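Local coordinates for eukaryotic translation initiation factor 2D (Homo sapiens, PDB 5W2F), which delivers initiator tRNA to the P-site of the eukaryotic ribosome without GTP, the chain here being its C-terminal part with SWIB/MDM2 and SUI1 regions, at residues 140-143 and 144-148. Numbering follows the deposited sequence.
Sequences YSVA and AILQQ
Leu146 lies alongside Val142, one helical turn earlier, and both side chains point the same way. Start at CB of Leu146: it sits 3.4 Å from Val142 O, the carbonyl that its own backbone N already uses in a 2.9 Å hydrogen bond. CG stays over that oxygen, 3.3 Å from Val142 O, because it is turned back beside the backbone N (chi1 -68°). From there CD1 reaches the neighbouring valine, ending 3.7 Å from Val142 CG1. That methyl leans forward to meet it, being anti to its own backbone N (chi1 172°).

Ile145 does something similar with Ser141, four residues earlier. Its CG1 passes 3.4 Å from Ser141 O, and CD1 continues to Ser141 OG at 3.9 Å, a van der Waals touch of a methyl on a hydroxyl oxygen at the partly exposed edge. Its N donates to Ser141 O almost straight, at 171°, an i to i+4 bond of the alpha-helix. Two residues on, Gln147 N donates to Ala143 O, which also accepts from Thr154 OG1, while the Gln147 amide oxygen takes the Thr154 N-H. The two bonds to Thr154 tie the helix to strand 154-158.

Within the SUI1 region, helix 139-150 rests against the mixed sheet through Ala143 on Val156 and Val168 and Leu146 on Ile170, while Val142 and Ile145 meet Leu181 of helix 175-185, Ile145 also Trp180, and Leu146 Leu178.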
ATOM      1  N   TYR A 140     -20.936   1.767   0.916  1.00 22.52           N
ATOM      2  CA  TYR A 140     -22.396   1.630   0.820  1.00 22.73           C
ATOM      3  C   TYR A 140     -22.819   0.152   0.797  1.00 22.48           C
ATOM      4  O   TYR A 140     -23.844  -0.231   1.377  1.00 26.17           O
ATOM      5  CB  TYR A 140     -22.963   2.454  -0.359  1.00 24.72           C
ATOM      6  CG  TYR A 140     -22.988   3.950  -0.033  1.00 26.35           C
ATOM      7  CD1 TYR A 140     -24.016   4.477   0.695  1.00 27.13           C
ATOM      8  CD2 TYR A 140     -21.952   4.817  -0.414  1.00 28.68           C
ATOM      9  CE1 TYR A 140     -24.048   5.815   1.044  1.00 30.40           C
ATOM     10  CE2 TYR A 140     -21.983   6.179  -0.066  1.00 30.59           C
ATOM     11  CZ  TYR A 140     -23.043   6.665   0.663  1.00 30.82           C
ATOM     12  OH  TYR A 140     -23.137   8.003   1.047  1.00 38.42           O
ATOM     13  N   SER A 141     -22.043  -0.672   0.105  1.00 24.07           N
ATOM     14  CA  SER A 141     -22.289  -2.110   0.086  1.00 24.81           C
ATOM     15  C   SER A 141     -22.072  -2.751   1.454  1.00 22.86           C
ATOM     16  O   SER A 141     -22.906  -3.508   1.965  1.00 26.15           O
ATOM     17  CB  SER A 141     -21.391  -2.786  -0.924  1.00 27.17           C
ATOM     18  OG  SER A 141     -21.574  -4.171  -0.880  1.00 31.15           O
ATOM     19  N   VAL A 142     -20.950  -2.417   2.065  1.00 22.92           N
ATOM     20  CA  VAL A 142     -20.664  -2.909   3.413  1.00 22.33           C
ATOM     21  C   VAL A 142     -21.756  -2.478   4.404  1.00 23.00           C
ATOM     22  O   VAL A 142     -22.221  -3.291   5.216  1.00 24.09           O
ATOM     23  CB  VAL A 142     -19.274  -2.459   3.881  1.00 21.44           C
ATOM     24  CG1 VAL A 142     -19.065  -2.796   5.344  1.00 20.94           C
ATOM     25  CG2 VAL A 142     -18.186  -3.099   3.022  1.00 22.11           C
ATOM     26  N   ALA A 143     -22.200  -1.227   4.297  1.00 23.25           N
ATOM     27  CA  ALA A 143     -23.276  -0.736   5.158  1.00 22.74           C
ATOM     28  C   ALA A 143     -24.569  -1.519   5.004  1.00 22.67           C
ATOM     29  O   ALA A 143     -25.222  -1.830   6.002  1.00 24.87           O
ATOM     30  CB  ALA A 143     -23.507   0.748   4.957  1.00 24.00           C
ATOM     31  N   ALA A 144     -24.895  -1.889   3.772  1.00 24.01           N
ATOM     32  CA  ALA A 144     -26.106  -2.671   3.501  1.00 26.02           C
ATOM     33  C   ALA A 144     -25.996  -4.101   4.040  1.00 26.49           C
ATOM     34  O   ALA A 144     -26.913  -4.612   4.685  1.00 28.63           O
ATOM     35  CB  ALA A 144     -26.458  -2.664   2.015  1.00 26.42           C
ATOM     36  N   ILE A 145     -24.858  -4.731   3.807  1.00 25.81           N
ATOM     37  CA  ILE A 145     -24.607  -6.068   4.319  1.00 26.91           C
ATOM     38  C   ILE A 145     -24.694  -6.087   5.856  1.00 25.84           C
ATOM     39  O   ILE A 145     -25.341  -6.963   6.447  1.00 28.89           O
ATOM     40  CB  ILE A 145     -23.225  -6.584   3.863  1.00 26.73           C
ATOM     41  CG1 ILE A 145     -23.205  -6.844   2.350  1.00 27.67           C
ATOM     42  CG2 ILE A 145     -22.840  -7.838   4.636  1.00 28.23           C
ATOM     43  CD1 ILE A 145     -21.808  -6.965   1.783  1.00 30.10           C
ATOM     44  N   LEU A 146     -24.033  -5.124   6.492  1.00 25.27           N
ATOM     45  CA  LEU A 146     -24.025  -5.072   7.944  1.00 24.30           C
ATOM     46  C   LEU A 146     -25.379  -4.699   8.546  1.00 26.08           C
ATOM     47  O   LEU A 146     -25.714  -5.179   9.627  1.00 27.60           O
ATOM     48  CB  LEU A 146     -22.952  -4.114   8.461  1.00 22.51           C
ATOM     49  CG  LEU A 146     -21.522  -4.586   8.207  1.00 22.95           C
ATOM     50  CD1 LEU A 146     -20.559  -3.495   8.640  1.00 22.30           C
ATOM     51  CD2 LEU A 146     -21.232  -5.853   8.996  1.00 24.63           C
ATOM     52  N   GLN A 147     -26.166  -3.866   7.868  1.00 25.26           N
ATOM     53  CA  GLN A 147     -27.495  -3.535   8.390  1.00 27.15           C
ATOM     54  C   GLN A 147     -28.337  -4.819   8.555  1.00 29.39           C
ATOM     55  O   GLN A 147     -29.025  -4.992   9.573  1.00 31.31           O
ATOM     56  CB  GLN A 147     -28.186  -2.488   7.507  1.00 28.77           C
ATOM     57  CG  GLN A 147     -29.496  -1.917   8.069  1.00 31.02           C
ATOM     58  CD  GLN A 147     -29.881  -0.570   7.441  1.00 34.78           C
ATOM     59  OE1 GLN A 147     -29.308   0.491   7.743  1.00 34.91           O
ATOM     60  NE2 GLN A 147     -30.853  -0.609   6.582  1.00 39.59           N
ATOM     61  N   GLN A 148     -28.239  -5.724   7.580  1.00 29.83           N
ATOM     62  CA  GLN A 148     -28.899  -7.033   7.650  1.00 34.66           C
ATOM     63  C   GLN A 148     -28.253  -7.962   8.673  1.00 33.14           C
ATOM     64  O   GLN A 148     -28.957  -8.528   9.503  1.00 36.83           O
ATOM     65  CB  GLN A 148     -28.891  -7.709   6.274  1.00 37.00           C
ATOM     66  CG  GLN A 148     -29.640  -9.041   6.191  1.00 44.37           C
ATOM     67  CD  GLN A 148     -31.143  -8.895   6.375  1.00 52.62           C
ATOM     68  OE1 GLN A 148     -31.739  -9.519   7.261  1.00 65.11           O
ATOM     69  NE2 GLN A 148     -31.764  -8.068   5.540  1.00 60.45           N
TER